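Local atomic coordinates of uncharacterized protein (Cricetid herpesvirus 2, PDB entry 4ZKQ), a protein that binds chemokines and probably acts as a viral decoy receptor that keeps these signals from the host's own receptors. Residues L22-L27 and K215-R220; E306-S311 and F328-K333. All coordinates share one frame; numbering follows the deposited sequence.

In the fold
Contact 1 (22-27 with 215-220) comes first along the chain and closes before contact 2 (306-311 with 328-333) opens; their centres lie about 14 Å apart. Strand 23-26 is an outermost strand, within this chain, of one mixed sheet, whereas strand 206-223 and the hairpin strands 308-315 and 324-330 belong to another, larger mixed sheet. Contact 1 therefore joins two sheets, and contact 2 lies within the second of them. The two contacts also touch: Ile26 CB packs 3.3 Å from Pro307 O, and Leu27 O lies 3.9 Å from Val329 CG1. The N-terminal segment thus runs from strand 206-223 to the hairpin, tying sequence-distant parts of this chemokine-binding protein together.

Contact 1: residues L22-L27 and K215-R220; sequences LTQDIL and KKIYHR
Leu22 and Lys215 form a single beta bridge where the outermost strand 23-26 of one sheet meets the long strand 206-223 of another. The strand directions lie 58° apart, and no further bridge forms toward Gln24; Leu22 also bonds through its backbone to Ser214. Lys216 N donates to Leu22 O at 2.9 Å, and the CA-H of Lys215 leans on the same oxygen. Farther along, a water links the two backbones, accepting from Gln24 N and lying within hydrogen-bonding distance of Lys216 O.

The main side-chain polar bond is Lys215 NZ to Gln24 OE1, 2.7 Å, in the carbonyl plane on a lone pair of the amide oxygen. With chi1 at 170° CG of Lys215 stands opposite its backbone N, and the chain bends at chi3 (-74°), bringing the ammonium group to the glutamine as the two side chains cross at about a right angle. Asp78 and Thr56 also hold this buried ammonium, so its charge is probably well compensated. The amide NE2 of Gln24 is bonded to Ser385 O and Glu384 OE1, which helps fix the amide's rotation.

In van der Waals contact, the CB atoms of Leu22 and Lys215 meet at 3.9 Å, while the terminal methyl CD1 of Ile217 lies against the amide of Gln24, 3.4 Å from Gln24 NE2.

Contact 2: residues E306-S311 and F328-K333; sequences EPVLAS and FVIPTK
Thr332 OG1 donates to the backbone oxygen Glu306 O at 2.7 Å, closing the contact at its loop end. The hydroxyl comes from above the carbonyl plane, about 48° out of it. With chi1 at 61°, OG1 sits between the threonine's backbone N and carbonyl carbon, while CG2 also lies against Glu306 O. Nearby, the side chains of Glu306 and Lys333 run side by side in the same direction; the salt bridge from Glu306 OE2 to Lys333 NZ is long at 3.9 Å, and Lys333 NZ is hydrogen-bonded to Gly305 O.

Beyond this end, two hydrogen-bonded pairs zip the strands together. Val308 N donates to Ile330 O at 2.8 Å and Ile330 N to Val308 O at 2.7 Å; Ala310 and Phe328 are joined by an equivalent reciprocal pair, Ala310 N to Phe328 O and Phe328 N to Ala310 O. Between them Leu309 and Val329 form a non-hydrogen-bonded pair.

Val308, Ala310, Phe328 and Ile330 line one face of the sheet, where the CB atoms of Ala310 and Phe328 meet at 4.2 Å and Met383 packs against Val308, Ala310 and Ile330. Leu309 and Val329 turn to the other face, and Val329 CG1 lies 4.0 Å from Pro307 CB. The alternation is that of antiparallel pairing, and as 308-315 and 324-330 follow one another in the chain they make a beta hairpin, flanked within its sheet by strands 378-384 and 341-342.

Contact 1: residues L22-L27 and K215-R220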
loop_
_atom_site.group_PDB
_atom_site.type_symbol
_atom_site.label_atom_id
_atom_site.label_comp_id
_atom_site.label_asym_id
_atom_site.label_seq_id
_atom_site.Cartn_x
_atom_site.Cartn_y
_atom_site.Cartn_z
ATOM N N LEU A 22 -6.550 12.026 3.289
ATOM C CA LEU A 22 -5.786 10.974 3.948
ATOM C C LEU A 22 -4.487 11.545 4.479
ATOM O O LEU A 22 -3.930 12.467 3.888
ATOM C CB LEU A 22 -5.468 9.819 2.990
ATOM C CG LEU A 22 -6.627 9.171 2.234
ATOM C CD1 LEU A 22 -6.084 8.152 1.257
ATOM C CD2 LEU A 22 -7.617 8.518 3.180
ATOM N N THR A 23 -4.004 10.991 5.586
ATOM C CA THR A 23 -2.695 11.361 6.112
ATOM C C THR A 23 -1.977 10.102 6.560
ATOM O O THR A 23 -2.594 9.042 6.707
ATOM C CB THR A 23 -2.794 12.354 7.298
ATOM O OG1 THR A 23 -3.516 11.751 8.374
ATOM C CG2 THR A 23 -3.500 13.644 6.880
ATOM N N GLN A 24 -0.676 10.213 6.786
ATOM C CA GLN A 24 0.087 9.059 7.234
ATOM C C GLN A 24 1.072 9.407 8.339
ATOM O O GLN A 24 1.574 10.532 8.408
ATOM C CB GLN A 24 0.824 8.423 6.054
ATOM C CG GLN A 24 1.864 9.323 5.386
ATOM C CD GLN A 24 2.642 8.602 4.307
ATOM O OE1 GLN A 24 2.071 7.883 3.493
ATOM N NE2 GLN A 24 3.958 8.784 4.302
ATOM N N ASP A 25 1.294 8.433 9.218
ATOM C CA ASP A 25 2.386 8.452 10.186
ATOM C C ASP A 25 3.398 7.392 9.807
ATOM O O ASP A 25 3.012 6.281 9.430
ATOM C CB ASP A 25 1.898 8.154 11.605
ATOM C CG ASP A 25 1.007 9.245 12.168
ATOM O OD1 ASP A 25 1.119 10.403 11.722
ATOM O OD2 ASP A 25 0.202 8.932 13.069
ATOM N N ILE A 26 4.683 7.714 9.929
ATOM C CA ILE A 26 5.713 6.680 9.961
ATOM C C ILE A 26 5.865 6.228 11.409
ATOM O O ILE A 26 5.979 7.054 12.313
ATOM C CB ILE A 26 7.071 7.175 9.429
ATOM C CG1 ILE A 26 6.886 7.918 8.107
ATOM C CG2 ILE A 26 8.053 6.002 9.279
ATOM C CD1 ILE A 26 6.189 7.100 7.035
ATOM N N LEU A 27 5.862 4.922 11.628
ATOM C CA LEU A 27 5.896 4.392 12.983
ATOM C C LEU A 27 7.296 3.887 13.297
ATOM O O LEU A 27 8.133 3.754 12.406
ATOM C CB LEU A 27 4.857 3.279 13.146
ATOM C CG LEU A 27 3.420 3.719 12.828
ATOM C CD1 LEU A 27 2.470 2.525 12.708
ATOM C CD2 LEU A 27 2.889 4.703 13.857
ATOM N N LYS A 215 -4.367 12.013 -0.672
ATOM C CA LYS A 215 -3.560 12.132 0.528
ATOM C C LYS A 215 -2.828 13.462 0.562
ATOM O O LYS A 215 -2.202 13.870 -0.423
ATOM C CB LYS A 215 -2.547 10.989 0.621
ATOM C CG LYS A 215 -1.504 11.185 1.729
ATOM C CD LYS A 215 -0.588 9.966 1.866
ATOM C CE LYS A 215 -1.296 8.780 2.524
ATOM N NZ LYS A 215 -0.462 7.533 2.495
ATOM N N LYS A 216 -2.883 14.126 1.707
ATOM C CA LYS A 216 -2.099 15.338 1.894
ATOM C C LYS A 216 -0.671 14.957 2.259
ATOM O O LYS A 216 -0.372 14.560 3.387
ATOM C CB LYS A 216 -2.698 16.247 2.963
ATOM C CG LYS A 216 -1.882 17.532 3.160
ATOM C CD LYS A 216 -2.542 18.506 4.119
ATOM C CE LYS A 216 -1.704 19.766 4.302
ATOM N NZ LYS A 216 -2.220 20.611 5.418
ATOM N N ILE A 217 0.208 15.079 1.278
ATOM C CA ILE A 217 1.617 14.768 1.457
ATOM C C ILE A 217 2.351 15.468 0.327
ATOM O O ILE A 217 1.891 15.462 -0.817
ATOM C CB ILE A 217 1.875 13.241 1.448
ATOM C CG1 ILE A 217 3.335 12.919 1.792
ATOM C CG2 ILE A 217 1.491 12.638 0.108
ATOM C CD1 ILE A 217 3.549 11.479 2.227
ATOM N N TYR A 218 3.464 16.112 0.641
ATOM C CA TYR A 218 4.224 16.790 -0.396
ATOM C C TYR A 218 5.136 15.769 -1.057
ATOM O O TYR A 218 6.110 15.311 -0.457
ATOM C CB TYR A 218 5.033 17.969 0.154
ATOM C CG TYR A 218 5.443 18.911 -0.958
ATOM C CD1 TYR A 218 6.527 18.619 -1.778
ATOM C CD2 TYR A 218 4.718 20.070 -1.218
ATOM C CE1 TYR A 218 6.895 19.466 -2.812
ATOM C CE2 TYR A 218 5.080 20.923 -2.249
ATOM C CZ TYR A 218 6.170 20.613 -3.042
ATOM O OH TYR A 218 6.538 21.454 -4.069
ATOM N N HIS A 219 4.801 15.408 -2.292
ATOM C CA HIS A 219 5.509 14.358 -3.009
ATOM C C HIS A 219 6.324 14.949 -4.142
ATOM O O HIS A 219 5.920 15.927 -4.771
ATOM C CB HIS A 219 4.525 13.317 -3.548
ATOM C CG HIS A 219 3.473 13.890 -4.442
ATOM N ND1 HIS A 219 3.600 13.929 -5.815
ATOM C CD2 HIS A 219 2.278 14.464 -4.160
ATOM C CE1 HIS A 219 2.531 14.493 -6.339
ATOM N NE2 HIS A 219 1.710 14.827 -5.358
ATOM N N ARG A 220 7.489 14.358 -4.365
ATOM C CA ARG A 220 8.344 14.694 -5.494
ATOM C C ARG A 220 8.888 13.409 -6.084
ATOM O O ARG A 220 9.174 12.451 -5.358
ATOM C CB ARG A 220 9.479 15.624 -5.064
ATOM C CG ARG A 220 9.024 17.052 -4.878
ATOM C CD ARG A 220 10.118 17.948 -4.354
ATOM N NE ARG A 220 10.405 17.702 -2.945
ATOM C CZ ARG A 220 11.153 18.496 -2.185
ATOM N NH1 ARG A 220 11.689 19.598 -2.694
ATOM N NH2 ARG A 220 11.360 18.192 -0.911
HETATM O O HOH W 1 0.422 12.491 5.265
#

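Contact 2: residues E306-S311 and F328-K333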
loop_
_atom_site.group_PDB
_atom_site.type_symbol
_atom_site.label_atom_id
_atom_site.label_comp_id
_atom_site.label_asym_id
_atom_site.label_seq_id
_atom_site.Cartn_x
_atom_site.Cartn_y
_atom_site.Cartn_z
ATOM N N GLU A 306 9.882 12.282 14.056
ATOM C CA GLU A 306 9.401 10.944 13.734
ATOM C C GLU A 306 10.311 10.301 12.700
ATOM O O GLU A 306 11.150 10.974 12.100
ATOM C CB GLU A 306 7.965 10.996 13.217
ATOM C CG GLU A 306 7.025 11.775 14.107
ATOM C CD GLU A 306 7.055 11.296 15.546
ATOM O OE1 GLU A 306 7.089 10.065 15.761
ATOM O OE2 GLU A 306 7.057 12.148 16.462
ATOM N N PRO A 307 10.153 8.992 12.486
ATOM C CA PRO A 307 11.060 8.333 11.550
ATOM C C PRO A 307 10.777 8.627 10.086
ATOM O O PRO A 307 9.723 9.152 9.707
ATOM C CB PRO A 307 10.841 6.841 11.837
ATOM C CG PRO A 307 10.144 6.787 13.141
ATOM C CD PRO A 307 9.325 8.016 13.211
ATOM N N VAL A 308 11.762 8.266 9.276
ATOM C CA VAL A 308 11.638 8.219 7.832
ATOM C C VAL A 308 11.656 6.753 7.422
ATOM O O VAL A 308 12.457 5.969 7.945
ATOM C CB VAL A 308 12.781 9.003 7.140
ATOM C CG1 VAL A 308 12.997 8.545 5.685
ATOM C CG2 VAL A 308 12.508 10.498 7.207
ATOM N N LEU A 309 10.750 6.384 6.521
ATOM C CA LEU A 309 10.699 5.039 5.976
ATOM C C LEU A 309 11.319 5.062 4.594
ATOM O O LEU A 309 10.962 5.901 3.767
ATOM C CB LEU A 309 9.265 4.518 5.901
ATOM C CG LEU A 309 9.092 3.103 5.353
ATOM C CD1 LEU A 309 9.654 2.063 6.313
ATOM C CD2 LEU A 309 7.630 2.816 5.062
ATOM N N ALA A 310 12.263 4.158 4.356
ATOM C CA ALA A 310 12.898 4.045 3.053
ATOM C C ALA A 310 12.545 2.698 2.445
ATOM O O ALA A 310 12.759 1.660 3.068
ATOM C CB ALA A 310 14.416 4.215 3.169
ATOM N N SER A 311 11.964 2.724 1.245
ATOM C CA SER A 311 11.636 1.510 0.512
ATOM C C SER A 311 12.428 1.518 -0.779
ATOM O O SER A 311 12.438 2.522 -1.483
ATOM C CB SER A 311 10.139 1.426 0.200
ATOM O OG SER A 311 9.346 1.670 1.343
ATOM N N PHE A 328 13.897 0.154 5.079
ATOM C CA PHE A 328 14.660 0.625 6.227
ATOM C C PHE A 328 13.859 1.645 7.001
ATOM O O PHE A 328 13.237 2.521 6.403
ATOM C CB PHE A 328 15.981 1.257 5.788
ATOM C CG PHE A 328 16.786 0.392 4.890
ATOM C CD1 PHE A 328 16.559 0.397 3.524
ATOM C CD2 PHE A 328 17.769 -0.435 5.405
ATOM C CE1 PHE A 328 17.297 -0.404 2.688
ATOM C CE2 PHE A 328 18.513 -1.235 4.573
ATOM C CZ PHE A 328 18.276 -1.220 3.210
ATOM N N VAL A 329 13.873 1.528 8.325
ATOM C CA VAL A 329 13.318 2.560 9.193
ATOM C C VAL A 329 14.455 3.435 9.698
ATOM O O VAL A 329 15.456 2.927 10.200
ATOM C CB VAL A 329 12.560 1.976 10.401
ATOM C CG1 VAL A 329 11.734 3.068 11.077
ATOM C CG2 VAL A 329 11.672 0.832 9.979
ATOM N N ILE A 330 14.295 4.746 9.567
ATOM C CA ILE A 330 15.340 5.687 9.935
ATOM C C ILE A 330 14.794 6.671 10.955
ATOM O O ILE A 330 14.171 7.668 10.588
ATOM C CB ILE A 330 15.883 6.463 8.719
ATOM C CG1 ILE A 330 16.159 5.514 7.548
ATOM C CG2 ILE A 330 17.140 7.228 9.116
ATOM C CD1 ILE A 330 16.599 6.209 6.280
ATOM N N PRO A 331 15.007 6.388 12.247
ATOM C CA PRO A 331 14.536 7.342 13.254
ATOM C C PRO A 331 15.312 8.648 13.166
ATOM O O PRO A 331 16.448 8.641 12.683
ATOM C CB PRO A 331 14.802 6.619 14.576
ATOM C CG PRO A 331 15.946 5.726 14.283
ATOM C CD PRO A 331 15.778 5.288 12.852
ATOM N N THR A 332 14.705 9.747 13.604
ATOM C CA THR A 332 15.349 11.057 13.559
ATOM C C THR A 332 15.583 11.604 14.973
ATOM O O THR A 332 15.990 12.750 15.145
ATOM C CB THR A 332 14.516 12.073 12.740
ATOM O OG1 THR A 332 13.231 12.253 13.351
ATOM C CG2 THR A 332 14.340 11.591 11.293
ATOM N N LYS A 333 15.323 10.776 15.979
ATOM C CA LYS A 333 15.685 11.100 17.357
ATOM C C LYS A 333 15.947 9.796 18.100
ATOM O O LYS A 333 15.606 8.721 17.606
ATOM C CB LYS A 333 14.587 11.915 18.045
ATOM C CG LYS A 333 13.327 11.130 18.404
ATOM C CD LYS A 333 12.319 12.012 19.128
ATOM C CE LYS A 333 11.153 11.209 19.701
ATOM N NZ LYS A 333 10.057 10.975 18.719
#